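Local coordinates for protein GMP reductase (Trypanosoma brucei brucei, PDB 6JIG) that probably catalyses the NADPH-dependent reductive deamination of GMP to IMP, helping to balance the cell's adenine and guanine nucleotides, at residues S25-R30 and G454-G459; A51-T56 and I72-R77; P347-G352 and A368-L373. The protein carries 1 engineered substitution. All coordinates share one frame; numbering follows the deposited sequence.

How the contacts relate
Contacts 2 and 3 belong to the same eight-stranded parallel barrel, joined where its last strand meets its first. Their centres lie 14 Å apart and they touch directly: Ser52 N approaches Leu373 O at 3.0 Å, probably as a hydrogen bond, while Met372 CE reaches Ile74 CG1 at 3.8 Å. Both also reach one GMP, whose O3' accepts from Ser52 and donates to Asp351 in a bond modelled very short, so a loop residue of contact 2 and a strand residue of contact 3 hold the same ribose hydroxyl. Contact 1, joining an early loop to the end of helix 440-457, stands apart, its nearest atoms about 9 Å from contact 3 and about 16 Å from contact 2.

Contact 1 (S25-R30 and G454-G459); sequences SRVTSR and GMSYSG
Ser25 and Gly459 bring their backbones to a CA-CA distance of 3.8 Å, where an irregular loop passes the C-terminal end of helix 440-457. Gly459 leaves the helix with positive phi (67°), a conformation that favours glycine, and Gly459 N bonds back to Ser456 O at 3.1 Å. With no side chain on Gly459, Ser25 can lie flush against it. Ser25 CB presses on the helix end, 3.2 Å from Ser456 O. Its hydroxyl, anti to the backbone N (chi1 168°), lies beside its carbonyl carbon, facing the residues that follow, and Val27 N donates to Ser25 OG at 3.1 Å. Val27 faces the helix, with CB 4.0 Å from Ser456 OG. Arg26 starts out away from the helix, but its chain, extended from CG to NE, carries NH1 to 3.0 Å from Gly459 O, which meets the guanidinium at its edge and in its plane. Arg469 hydrogen-bonds this carbonyl, and Glu465 forms a salt bridge with NH2 of Arg26. A second subunit also packs here: its His262 touches Ser25 and the Tyr457 ring. The arrangement is a Schellman motif closing a helix, met by a loop shaped by an ST turn, at a subunit interface.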
ATOM      1  N   SER A  25     -19.139  32.751 -27.807  1.00 38.15           N
ATOM      2  CA  SER A  25     -18.824  33.732 -26.780  1.00 41.73           C
ATOM      3  C   SER A  25     -18.423  35.042 -27.448  1.00 46.91           C
ATOM      4  O   SER A  25     -17.457  35.084 -28.218  1.00 40.01           O
ATOM      5  CB  SER A  25     -17.705  33.222 -25.869  1.00 45.13           C
ATOM      6  OG  SER A  25     -17.195  34.246 -25.039  1.00 51.67           O
ATOM      7  N   ARG A  26     -19.170  36.102 -27.159  1.00 47.12           N
ATOM      8  CA  ARG A  26     -18.751  37.444 -27.528  1.00 49.77           C
ATOM      9  C   ARG A  26     -17.878  38.074 -26.456  1.00 55.86           C
ATOM     10  O   ARG A  26     -17.450  39.224 -26.608  1.00 56.24           O
ATOM     11  CB  ARG A  26     -19.978  38.319 -27.803  1.00 50.10           C
ATOM     12  CG  ARG A  26     -20.711  38.749 -26.536  1.00 54.39           C
ATOM     13  CD  ARG A  26     -22.193  39.015 -26.790  1.00 58.81           C
ATOM     14  NE  ARG A  26     -22.852  39.610 -25.627  1.00 58.41           N
ATOM     15  CZ  ARG A  26     -23.271  38.922 -24.566  1.00 56.81           C
ATOM     16  NH1 ARG A  26     -23.098  37.608 -24.521  1.00 54.56           N
ATOM     17  NH2 ARG A  26     -23.865  39.542 -23.552  1.00 53.14           N
ATOM     18  N   VAL A  27     -17.612  37.339 -25.375  1.00 55.75           N
ATOM     19  CA  VAL A  27     -16.831  37.864 -24.261  1.00 58.09           C
ATOM     20  C   VAL A  27     -15.413  38.127 -24.734  1.00 61.92           C
ATOM     21  O   VAL A  27     -14.702  37.206 -25.152  1.00 60.05           O
ATOM     22  CB  VAL A  27     -16.841  36.883 -23.082  1.00 56.62           C
ATOM     23  CG1 VAL A  27     -16.028  37.449 -21.923  1.00 60.28           C
ATOM     24  CG2 VAL A  27     -18.282  36.525 -22.652  1.00 51.34           C
ATOM     25  N   THR A  28     -14.986  39.385 -24.669  1.00 63.81           N
ATOM     26  CA  THR A  28     -13.611  39.710 -25.020  1.00 65.19           C
ATOM     27  C   THR A  28     -12.714  39.854 -23.801  1.00 67.71           C
ATOM     28  O   THR A  28     -11.574  39.384 -23.824  1.00 68.26           O
ATOM     29  CB  THR A  28     -13.563  40.987 -25.865  1.00 63.13           C
ATOM     30  OG1 THR A  28     -14.154  42.073 -25.142  1.00 69.79           O
ATOM     31  CG2 THR A  28     -14.330  40.775 -27.163  1.00 66.33           C
ATOM     32  N   SER A  29     -13.204  40.462 -22.723  1.00 69.94           N
ATOM     33  CA  SER A  29     -12.423  40.639 -21.507  1.00 70.13           C
ATOM     34  C   SER A  29     -13.022  39.825 -20.367  1.00 71.32           C
ATOM     35  O   SER A  29     -14.248  39.766 -20.203  1.00 65.48           O
ATOM     36  CB  SER A  29     -12.349  42.119 -21.111  1.00 66.68           C
ATOM     37  N   ARG A  30     -12.144  39.198 -19.576  1.00 71.34           N
ATOM     38  CA  ARG A  30     -12.570  38.567 -18.332  1.00 68.10           C
ATOM     39  C   ARG A  30     -13.304  39.544 -17.419  1.00 65.32           C
ATOM     40  O   ARG A  30     -14.110  39.117 -16.582  1.00 62.18           O
ATOM     41  CB  ARG A  30     -11.355  37.979 -17.607  1.00 68.90           C
ATOM     42  N   GLY A 454     -16.394  29.489 -16.741  1.00 36.37           N
ATOM     43  CA  GLY A 454     -17.547  28.744 -17.227  1.00 32.62           C
ATOM     44  C   GLY A 454     -18.582  29.634 -17.889  1.00 35.31           C
ATOM     45  O   GLY A 454     -19.184  29.261 -18.895  1.00 33.12           O
ATOM     46  N   MET A 455     -18.808  30.825 -17.333  1.00 31.64           N
ATOM     47  CA  MET A 455     -19.752  31.741 -17.964  1.00 31.67           C
ATOM     48  C   MET A 455     -19.282  32.125 -19.361  1.00 34.52           C
ATOM     49  O   MET A 455     -20.086  32.221 -20.295  1.00 34.11           O
ATOM     50  CB  MET A 455     -19.947  32.981 -17.076  1.00 32.50           C
ATOM     51  CG  MET A 455     -20.620  32.642 -15.734  1.00 32.83           C
ATOM     52  SD  MET A 455     -20.627  34.051 -14.583  1.00 37.49           S
ATOM     53  CE  MET A 455     -21.705  35.166 -15.492  1.00 37.37           C
ATOM     54  N   SER A 456     -17.978  32.328 -19.521  1.00 33.37           N
ATOM     55  CA  SER A 456     -17.433  32.629 -20.840  1.00 37.46           C
ATOM     56  C   SER A 456     -17.650  31.472 -21.812  1.00 39.37           C
ATOM     57  O   SER A 456     -17.872  31.693 -23.008  1.00 37.41           O
ATOM     58  CB  SER A 456     -15.950  32.954 -20.720  1.00 42.60           C
ATOM     59  OG  SER A 456     -15.409  33.263 -21.994  1.00 50.69           O
ATOM     60  N   TYR A 457     -17.598  30.228 -21.320  1.00 36.26           N
ATOM     61  CA  TYR A 457     -17.839  29.103 -22.220  1.00 35.97           C
ATOM     62  C   TYR A 457     -19.296  29.039 -22.654  1.00 35.32           C
ATOM     63  O   TYR A 457     -19.593  28.542 -23.748  1.00 37.71           O
ATOM     64  CB  TYR A 457     -17.418  27.783 -21.573  1.00 34.38           C
ATOM     65  CG  TYR A 457     -15.963  27.467 -21.764  1.00 33.01           C
ATOM     66  CD1 TYR A 457     -15.495  26.989 -22.984  1.00 35.82           C
ATOM     67  CD2 TYR A 457     -15.045  27.668 -20.737  1.00 35.18           C
ATOM     68  CE1 TYR A 457     -14.170  26.698 -23.168  1.00 36.65           C
ATOM     69  CE2 TYR A 457     -13.709  27.386 -20.914  1.00 35.19           C
ATOM     70  CZ  TYR A 457     -13.279  26.899 -22.140  1.00 37.22           C
ATOM     71  OH  TYR A 457     -11.956  26.602 -22.343  1.00 34.91           O
ATOM     72  N   SER A 458     -20.211  29.531 -21.823  1.00 32.99           N
ATOM     73  CA  SER A 458     -21.619  29.610 -22.192  1.00 33.78           C
ATOM     74  C   SER A 458     -21.949  30.884 -22.954  1.00 33.21           C
ATOM     75  O   SER A 458     -23.116  31.083 -23.313  1.00 36.23           O
ATOM     76  CB  SER A 458     -22.520  29.516 -20.942  1.00 33.95           C
ATOM     77  OG  SER A 458     -22.663  28.154 -20.507  1.00 38.62           O
ATOM     78  N   GLY A 459     -20.960  31.737 -23.191  1.00 36.17           N
ATOM     79  CA  GLY A 459     -21.180  33.027 -23.829  1.00 39.58           C
ATOM     80  C   GLY A 459     -21.983  33.993 -22.989  1.00 41.08           C
ATOM     81  O   GLY A 459     -22.678  34.853 -23.541  1.00 40.20           O
TER

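Contact 2 (A51-T56 and I72-R77). With 5GP (guanosine-5'-monophosphate), chain B.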
ATOM      1  N   ALA A  51     -21.428  30.843   2.462  1.00 35.15           N
ATOM      2  CA  ALA A  51     -20.792  29.910   3.389  1.00 36.36           C
ATOM      3  C   ALA A  51     -21.843  29.128   4.168  1.00 36.96           C
ATOM      4  O   ALA A  51     -22.810  29.697   4.676  1.00 35.36           O
ATOM      5  CB  ALA A  51     -19.872  30.652   4.361  1.00 39.31           C
ATOM      6  N   SER A  52     -21.630  27.819   4.282  1.00 34.94           N
ATOM      7  CA  SER A  52     -22.604  26.931   4.895  1.00 33.32           C
ATOM      8  C   SER A  52     -22.767  27.200   6.387  1.00 34.11           C
ATOM      9  O   SER A  52     -21.782  27.410   7.102  1.00 36.35           O
ATOM     10  CB  SER A  52     -22.188  25.474   4.702  1.00 35.24           C
ATOM     11  OG  SER A  52     -23.137  24.600   5.286  1.00 35.96           O
ATOM     12  N   ASN A  53     -24.015  27.128   6.857  1.00 34.00           N
ATOM     13  CA  ASN A  53     -24.344  27.150   8.289  1.00 35.24           C
ATOM     14  C   ASN A  53     -24.002  25.792   8.911  1.00 37.24           C
ATOM     15  O   ASN A  53     -24.866  25.000   9.286  1.00 39.20           O
ATOM     16  CB  ASN A  53     -25.809  27.500   8.503  1.00 33.57           C
ATOM     17  CG  ASN A  53     -26.753  26.683   7.621  1.00 40.56           C
ATOM     18  OD1 ASN A  53     -26.560  26.583   6.404  1.00 37.70           O
ATOM     19  ND2 ASN A  53     -27.778  26.096   8.236  1.00 40.48           N
ATOM     20  N   MET A  54     -22.703  25.537   9.006  1.00 37.05           N
ATOM     21  CA  MET A  54     -22.138  24.389   9.695  1.00 39.66           C
ATOM     22  C   MET A  54     -21.216  24.892  10.792  1.00 40.76           C
ATOM     23  O   MET A  54     -20.549  25.916  10.623  1.00 39.20           O
ATOM     24  CB  MET A  54     -21.358  23.498   8.724  1.00 39.64           C
ATOM     25  CG  MET A  54     -22.256  22.827   7.710  1.00 41.93           C
ATOM     26  SD  MET A  54     -21.277  22.007   6.438  1.00 42.08           S
ATOM     27  CE  MET A  54     -20.361  20.857   7.475  1.00 43.96           C
ATOM     28  N   ASP A  55     -21.168  24.168  11.914  1.00 41.58           N
ATOM     29  CA  ASP A  55     -20.353  24.664  13.011  1.00 40.67           C
ATOM     30  C   ASP A  55     -18.868  24.440  12.791  1.00 44.31           C
ATOM     31  O   ASP A  55     -18.078  24.844  13.648  1.00 40.61           O
ATOM     32  CB  ASP A  55     -20.818  24.079  14.352  1.00 44.15           C
ATOM     33  CG  ASP A  55     -20.604  22.566  14.488  1.00 49.05           C
ATOM     34  OD1 ASP A  55     -20.135  21.904  13.538  1.00 43.56           O
ATOM     35  OD2 ASP A  55     -20.915  22.051  15.591  1.00 46.95           O
ATOM     36  N   THR A  56     -18.463  23.859  11.658  1.00 40.13           N
ATOM     37  CA  THR A  56     -17.063  23.825  11.259  1.00 40.91           C
ATOM     38  C   THR A  56     -16.776  24.737  10.069  1.00 44.03           C
ATOM     39  O   THR A  56     -15.664  24.710   9.532  1.00 43.69           O
ATOM     40  CB  THR A  56     -16.632  22.390  10.931  1.00 47.21           C
ATOM     41  OG1 THR A  56     -17.496  21.849   9.927  1.00 47.72           O
ATOM     42  CG2 THR A  56     -16.710  21.509  12.169  1.00 45.35           C
ATOM     43  N   ILE A  72     -21.838  35.969   1.266  1.00 34.90           N
ATOM     44  CA  ILE A  72     -22.482  36.021   2.581  1.00 33.62           C
ATOM     45  C   ILE A  72     -22.215  34.708   3.302  1.00 38.03           C
ATOM     46  O   ILE A  72     -21.968  33.672   2.671  1.00 35.32           O
ATOM     47  CB  ILE A  72     -24.001  36.311   2.453  1.00 33.97           C
ATOM     48  CG1 ILE A  72     -24.572  36.867   3.768  1.00 33.32           C
ATOM     49  CG2 ILE A  72     -24.795  35.050   2.025  1.00 33.95           C
ATOM     50  CD1 ILE A  72     -26.010  37.330   3.658  1.00 36.70           C
ATOM     51  N   GLY A  73     -22.242  34.754   4.634  1.00 33.70           N
ATOM     52  CA  GLY A  73     -22.227  33.554   5.453  1.00 34.55           C
ATOM     53  C   GLY A  73     -23.541  33.430   6.202  1.00 37.05           C
ATOM     54  O   GLY A  73     -24.180  34.437   6.522  1.00 37.13           O
ATOM     55  N   ILE A  74     -23.955  32.187   6.465  1.00 34.15           N
ATOM     56  CA  ILE A  74     -25.130  31.891   7.284  1.00 35.04           C
ATOM     57  C   ILE A  74     -24.637  31.328   8.614  1.00 39.23           C
ATOM     58  O   ILE A  74     -24.079  30.222   8.668  1.00 35.37           O
ATOM     59  CB  ILE A  74     -26.089  30.905   6.601  1.00 35.06           C
ATOM     60  CG1 ILE A  74     -26.481  31.366   5.199  1.00 35.08           C
ATOM     61  CG2 ILE A  74     -27.336  30.696   7.468  1.00 36.14           C
ATOM     62  CD1 ILE A  74     -27.103  32.777   5.136  1.00 34.41           C
ATOM     63  N   LEU A  75     -24.854  32.080   9.690  1.00 34.49           N
ATOM     64  CA  LEU A  75     -24.437  31.653  11.024  1.00 37.02           C
ATOM     65  C   LEU A  75     -25.222  30.430  11.486  1.00 35.73           C
ATOM     66  O   LEU A  75     -26.458  30.421  11.457  1.00 37.79           O
ATOM     67  CB  LEU A  75     -24.640  32.794  12.022  1.00 39.12           C
ATOM     68  CG  LEU A  75     -23.796  34.042  11.766  1.00 37.44           C
ATOM     69  CD1 LEU A  75     -24.215  35.181  12.718  1.00 38.18           C
ATOM     70  CD2 LEU A  75     -22.308  33.753  11.899  1.00 34.81           C
ATOM     71  N   HIS A  76     -24.504  29.406  11.950  1.00 35.35           N
ATOM     72  CA  HIS A  76     -25.151  28.164  12.337  1.00 36.02           C
ATOM     73  C   HIS A  76     -25.864  28.333  13.682  1.00 41.06           C
ATOM     74  O   HIS A  76     -25.585  29.266  14.449  1.00 41.04           O
ATOM     75  CB  HIS A  76     -24.125  27.030  12.401  1.00 40.97           C
ATOM     76  CG  HIS A  76     -23.228  27.100  13.593  1.00 39.82           C
ATOM     77  ND1 HIS A  76     -23.559  26.528  14.804  1.00 42.82           N
ATOM     78  CD2 HIS A  76     -22.011  27.665  13.763  1.00 39.34           C
ATOM     79  CE1 HIS A  76     -22.589  26.752  15.673  1.00 41.73           C
ATOM     80  NE2 HIS A  76     -21.638  27.442  15.068  1.00 39.46           N
ATOM     81  N   ARG A  77     -26.806  27.425  13.951  1.00 40.48           N
ATOM     82  CA  ARG A  77     -27.677  27.496  15.120  1.00 40.24           C
ATOM     83  C   ARG A  77     -27.350  26.448  16.177  1.00 41.92           C
ATOM     84  O   ARG A  77     -28.124  26.268  17.124  1.00 44.20           O
ATOM     85  CB  ARG A  77     -29.138  27.359  14.690  1.00 39.18           C
ATOM     86  CG  ARG A  77     -29.526  25.937  14.231  1.00 45.32           C
ATOM     87  CD  ARG A  77     -30.967  25.881  13.761  1.00 44.76           C
ATOM     88  NE  ARG A  77     -31.238  24.715  12.911  1.00 50.32           N
ATOM     89  CZ  ARG A  77     -31.901  23.640  13.319  1.00 50.68           C
ATOM     90  NH1 ARG A  77     -32.357  23.577  14.564  1.00 54.09           N
ATOM     91  NH2 ARG A  77     -32.115  22.629  12.484  1.00 49.45           N
TER
HETATM   92  P   5GP B 601     -20.563  20.343   1.194  1.00 39.22           P
HETATM   93  O1P 5GP B 601     -20.584  19.171   0.227  1.00 38.83           O
HETATM   94  O2P 5GP B 601     -19.669  20.119   2.397  1.00 39.72           O
HETATM   95  O3P 5GP B 601     -20.389  21.689   0.535  1.00 38.41           O
HETATM   96  O5' 5GP B 601     -22.077  20.368   1.700  1.00 39.27           O
HETATM   97  C5' 5GP B 601     -22.502  21.122   2.825  1.00 38.25           C
HETATM   98  C4' 5GP B 601     -23.990  20.952   3.053  1.00 37.98           C
HETATM   99  O4' 5GP B 601     -24.252  19.629   3.575  1.00 40.93           O
HETATM  100  C3' 5GP B 601     -24.623  21.867   4.093  1.00 38.54           C
HETATM  101  O3' 5GP B 601     -24.861  23.185   3.613  1.00 36.04           O
HETATM  102  C2' 5GP B 601     -25.893  21.098   4.497  1.00 40.55           C
HETATM  103  O2' 5GP B 601     -26.966  21.322   3.590  1.00 41.32           O
HETATM  104  C1' 5GP B 601     -25.459  19.641   4.313  1.00 40.90           C
HETATM  105  N9  5GP B 601     -25.218  18.959   5.589  1.00 45.05           N
HETATM  106  C8  5GP B 601     -24.406  19.349   6.584  1.00 46.66           C
HETATM  107  N7  5GP B 601     -24.465  18.408   7.563  1.00 48.87           N
HETATM  108  C5  5GP B 601     -25.305  17.431   7.143  1.00 49.64           C
HETATM  109  C6  5GP B 601     -25.746  16.234   7.690  1.00 50.31           C
HETATM  110  O6  5GP B 601     -25.325  15.880   8.811  1.00 50.91           O
HETATM  111  N1  5GP B 601     -26.615  15.474   7.004  1.00 47.19           N
HETATM  112  C2  5GP B 601     -27.067  15.845   5.797  1.00 47.37           C
HETATM  113  N2  5GP B 601     -27.939  15.057   5.128  1.00 45.84           N
HETATM  114  N3  5GP B 601     -26.648  16.999   5.226  1.00 43.14           N
HETATM  115  C4  5GP B 601     -25.775  17.789   5.894  1.00 44.07           C
HETATM  116  O   HOH W   1     -27.522  25.555  11.434  1.00 33.60           O
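Ala51 and strand 72-75 form the tight end, a parallel pairing in which Ala51 N donates to Ile72 O at 2.9 Å (N-H...O 161°) and Ile74 N to Ala51 O at 3.3 Å. Ala51 CB packs on Gly73 CA at 3.9 Å. Beyond this point segment 51-56 leaves the sheet through an inverse gamma turn centred on Asn53. Ile74 runs alongside Asn53, CG2 to CB at 3.7 Å, and the Asn53 amide continues to Asp259. Asp55 CB sits over the centre of the His76 imidazole, 3.5 Å from its centroid in a CH-pi contact. The ring is swung there by chi1 of 74° and fixed at both nitrogens, ND1 by Phe78 N and NE2 by Glu59. The Asp55 carboxylate leads away to a salt bridge with Arg399. The looser side lies towards partly exposed Arg77: one water spans the segments, accepting from Asn53 ND2 at 3.3 Å and from Arg77 N at 3.2 Å. Ser52 points away from 72-77, and Ser52 OG donates to GMP O3' at 2.8 Å. With the polar ends of Asn53, Asp55 and His76 each held, the chemistry is consistent with a loop kept in shape so that Ser52 can meet the ribose.

Contact 3 (P347-G352 and A368-L373); sequences PCIADG and ADTVML. With 5GP (guanosine-5'-monophosphate), chain B.
Ile349 and Thr370 face each other across two neighbouring parallel strands of a TIM barrel, 348-351 and 370-373, joined through helix 357-365 as a beta-alpha-beta unit. The strand axes come within 4.4 Å and diverge by 34°. Three residue pairs form parallel bridges, Ile349 with Thr370, Ala350 with Val371 and Asp351 with Met372; the regular bonds include Ala350 N to Thr370 O and Met372 N to Ala350 O.

On the face carrying Ile349 and Asp351, the two branches of Ile349 fill the hollow between Thr370 and Met372. CG1 presses on Thr370 OG1 at 3.1 Å, while CG2, anti to the backbone N, meets Met372 CB at 3.7 Å. The opposite face has a smaller bump: Ala350 CB fits against Ala368 CB at 3.7 Å, with Val371 CG1 farther off, and Val334 of helix 330-344 covers both alanines.

At the entry to the pair, Asp369 folds its carboxylate back over Pro347, and OD2 receives Cys348 N at 2.9 Å through its anti lone pair. Cys348 O in turn accepts from both Asp369 N and Thr370 N, so the backbone N and O of one residue, Cys348, are both held.

At the other end, Asp351 reaches the GMP ribose, its carboxylate oxygens accepting from O3' and O2' in hydrogen bonds modelled so short that their exact lengths are doubtful. Lys309 and Asn290 also hold OD2. The Met372 chain runs out from the strand and bends at its last torsion (chi3 -89°), placing SD 3.4 Å from Asp351 OD1 and 3.3 Å from GMP O3'.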
ATOM      1  N   PRO A 347     -35.384  33.124  -5.654  1.00 36.79           N
ATOM      2  CA  PRO A 347     -34.031  32.608  -5.904  1.00 37.45           C
ATOM      3  C   PRO A 347     -33.767  31.307  -5.163  1.00 36.24           C
ATOM      4  O   PRO A 347     -34.337  31.045  -4.101  1.00 34.16           O
ATOM      5  CB  PRO A 347     -33.115  33.726  -5.387  1.00 37.29           C
ATOM      6  CG  PRO A 347     -33.996  34.974  -5.373  1.00 35.92           C
ATOM      7  CD  PRO A 347     -35.372  34.456  -5.030  1.00 35.07           C
ATOM      8  N   CYS A 348     -32.857  30.502  -5.725  1.00 32.80           N
ATOM      9  CA  CYS A 348     -32.532  29.190  -5.172  1.00 32.77           C
ATOM     10  C   CYS A 348     -31.045  29.075  -4.881  1.00 31.69           C
ATOM     11  O   CYS A 348     -30.211  29.490  -5.692  1.00 33.53           O
ATOM     12  CB  CYS A 348     -32.959  28.070  -6.126  1.00 35.43           C
ATOM     13  SG  CYS A 348     -34.734  27.902  -6.381  1.00 36.83           S
ATOM     14  N   ILE A 349     -30.729  28.510  -3.718  1.00 32.13           N
ATOM     15  CA  ILE A 349     -29.362  28.206  -3.295  1.00 31.14           C
ATOM     16  C   ILE A 349     -29.104  26.725  -3.575  1.00 31.56           C
ATOM     17  O   ILE A 349     -29.780  25.871  -3.001  1.00 30.60           O
ATOM     18  CB  ILE A 349     -29.168  28.490  -1.792  1.00 30.69           C
ATOM     19  CG1 ILE A 349     -29.597  29.923  -1.433  1.00 34.15           C
ATOM     20  CG2 ILE A 349     -27.693  28.218  -1.368  1.00 30.57           C
ATOM     21  CD1 ILE A 349     -29.876  30.105   0.050  1.00 36.03           C
ATOM     22  N   ALA A 350     -28.121  26.404  -4.418  1.00 31.31           N
ATOM     23  CA  ALA A 350     -27.718  25.001  -4.618  1.00 29.29           C
ATOM     24  C   ALA A 350     -26.762  24.592  -3.501  1.00 30.51           C
ATOM     25  O   ALA A 350     -25.604  25.013  -3.488  1.00 33.05           O
ATOM     26  CB  ALA A 350     -27.073  24.818  -5.988  1.00 30.51           C
ATOM     27  N   ASP A 351     -27.235  23.752  -2.569  1.00 31.41           N
ATOM     28  CA  ASP A 351     -26.534  23.483  -1.308  1.00 30.58           C
ATOM     29  C   ASP A 351     -25.999  22.053  -1.275  1.00 33.16           C
ATOM     30  O   ASP A 351     -26.770  21.104  -1.105  1.00 31.74           O
ATOM     31  CB  ASP A 351     -27.479  23.724  -0.125  1.00 33.12           C
ATOM     32  CG  ASP A 351     -26.841  23.412   1.220  1.00 33.05           C
ATOM     33  OD1 ASP A 351     -25.595  23.409   1.311  1.00 33.82           O
ATOM     34  OD2 ASP A 351     -27.598  23.202   2.193  1.00 34.34           O
ATOM     35  N   GLY A 352     -24.686  21.906  -1.386  1.00 32.01           N
ATOM     36  CA  GLY A 352     -24.080  20.618  -1.104  1.00 35.21           C
ATOM     37  C   GLY A 352     -23.542  19.928  -2.354  1.00 34.79           C
ATOM     38  O   GLY A 352     -24.091  20.049  -3.457  1.00 34.53           O
ATOM     39  N   ALA A 368     -29.459  27.665 -10.536  1.00 31.34           N
ATOM     40  CA  ALA A 368     -29.282  28.211  -9.188  1.00 32.57           C
ATOM     41  C   ALA A 368     -28.838  29.666  -9.240  1.00 33.22           C
ATOM     42  O   ALA A 368     -28.073  30.063 -10.115  1.00 31.88           O
ATOM     43  CB  ALA A 368     -28.247  27.416  -8.394  1.00 31.56           C
ATOM     44  N   ASP A 369     -29.301  30.461  -8.261  1.00 30.66           N
ATOM     45  CA  ASP A 369     -28.810  31.834  -8.138  1.00 35.73           C
ATOM     46  C   ASP A 369     -27.559  31.945  -7.286  1.00 32.68           C
ATOM     47  O   ASP A 369     -26.727  32.832  -7.535  1.00 33.89           O
ATOM     48  CB  ASP A 369     -29.914  32.742  -7.569  1.00 33.71           C
ATOM     49  CG  ASP A 369     -31.149  32.703  -8.426  1.00 37.93           C
ATOM     50  OD1 ASP A 369     -31.110  33.291  -9.518  1.00 41.75           O
ATOM     51  OD2 ASP A 369     -32.104  31.980  -8.073  1.00 50.00           O
ATOM     52  N   THR A 370     -27.410  31.078  -6.290  1.00 30.19           N
ATOM     53  CA  THR A 370     -26.213  31.021  -5.467  1.00 30.69           C
ATOM     54  C   THR A 370     -25.864  29.560  -5.211  1.00 32.80           C
ATOM     55  O   THR A 370     -26.671  28.654  -5.442  1.00 31.04           O
ATOM     56  CB  THR A 370     -26.393  31.710  -4.103  1.00 30.24           C
ATOM     57  OG1 THR A 370     -27.505  31.118  -3.421  1.00 32.22           O
ATOM     58  CG2 THR A 370     -26.608  33.231  -4.251  1.00 29.58           C
ATOM     59  N   VAL A 371     -24.658  29.348  -4.695  1.00 31.83           N
ATOM     60  CA  VAL A 371     -24.237  28.040  -4.190  1.00 32.36           C
ATOM     61  C   VAL A 371     -23.868  28.190  -2.721  1.00 32.75           C
ATOM     62  O   VAL A 371     -23.397  29.247  -2.285  1.00 32.82           O
ATOM     63  CB  VAL A 371     -23.042  27.461  -4.982  1.00 30.37           C
ATOM     64  CG1 VAL A 371     -23.430  27.199  -6.448  1.00 31.85           C
ATOM     65  CG2 VAL A 371     -21.846  28.399  -4.913  1.00 30.76           C
ATOM     66  N   MET A 372     -24.091  27.127  -1.952  1.00 33.06           N
ATOM     67  CA  MET A 372     -23.671  27.072  -0.560  1.00 30.93           C
ATOM     68  C   MET A 372     -22.563  26.041  -0.434  1.00 34.66           C
ATOM     69  O   MET A 372     -22.717  24.910  -0.907  1.00 31.90           O
ATOM     70  CB  MET A 372     -24.833  26.720   0.368  1.00 32.44           C
ATOM     71  CG  MET A 372     -24.385  26.557   1.811  1.00 34.08           C
ATOM     72  SD  MET A 372     -25.734  26.343   2.974  1.00 34.98           S
ATOM     73  CE  MET A 372     -26.081  28.062   3.397  1.00 31.79           C
ATOM     74  N   LEU A 373     -21.463  26.424   0.207  1.00 34.58           N
ATOM     75  CA  LEU A 373     -20.267  25.595   0.289  1.00 34.98           C
ATOM     76  C   LEU A 373     -19.932  25.287   1.737  1.00 37.67           C
ATOM     77  O   LEU A 373     -19.850  26.201   2.567  1.00 37.01           O
ATOM     78  CB  LEU A 373     -19.070  26.288  -0.350  1.00 34.74           C
ATOM     79  CG  LEU A 373     -19.249  26.836  -1.760  1.00 36.71           C
ATOM     80  CD1 LEU A 373     -17.948  27.483  -2.194  1.00 36.79           C
ATOM     81  CD2 LEU A 373     -19.618  25.683  -2.687  1.00 34.86           C
TER
HETATM   82  P   5GP B 601     -20.563  20.343   1.194  1.00 39.22           P
HETATM   83  O1P 5GP B 601     -20.584  19.171   0.227  1.00 38.83           O
HETATM   84  O2P 5GP B 601     -19.669  20.119   2.397  1.00 39.72           O
HETATM   85  O3P 5GP B 601     -20.389  21.689   0.535  1.00 38.41           O
HETATM   86  O5' 5GP B 601     -22.077  20.368   1.700  1.00 39.27           O
HETATM   87  C5' 5GP B 601     -22.502  21.122   2.825  1.00 38.25           C
HETATM   88  C4' 5GP B 601     -23.990  20.952   3.053  1.00 37.98           C
HETATM   89  O4' 5GP B 601     -24.252  19.629   3.575  1.00 40.93           O
HETATM   90  C3' 5GP B 601     -24.623  21.867   4.093  1.00 38.54           C
HETATM   91  O3' 5GP B 601     -24.861  23.185   3.613  1.00 36.04           O
HETATM   92  C2' 5GP B 601     -25.893  21.098   4.497  1.00 40.55           C
HETATM   93  O2' 5GP B 601     -26.966  21.322   3.590  1.00 41.32           O
HETATM   94  C1' 5GP B 601     -25.459  19.641   4.313  1.00 40.90           C
HETATM   95  N9  5GP B 601     -25.218  18.959   5.589  1.00 45.05           N
HETATM   96  C8  5GP B 601     -24.406  19.349   6.584  1.00 46.66           C
HETATM   97  N7  5GP B 601     -24.465  18.408   7.563  1.00 48.87           N
HETATM   98  C5  5GP B 601     -25.305  17.431   7.143  1.00 49.64           C
HETATM   99  C6  5GP B 601     -25.746  16.234   7.690  1.00 50.31           C
HETATM  100  O6  5GP B 601     -25.325  15.880   8.811  1.00 50.91           O
HETATM  101  N1  5GP B 601     -26.615  15.474   7.004  1.00 47.19           N
HETATM  102  C2  5GP B 601     -27.067  15.845   5.797  1.00 47.37           C
HETATM  103  N2  5GP B 601     -27.939  15.057   5.128  1.00 45.84           N
HETATM  104  N3  5GP B 601     -26.648  16.999   5.226  1.00 43.14           N
HETATM  105  C4  5GP B 601     -25.775  17.789   5.894  1.00 44.07           C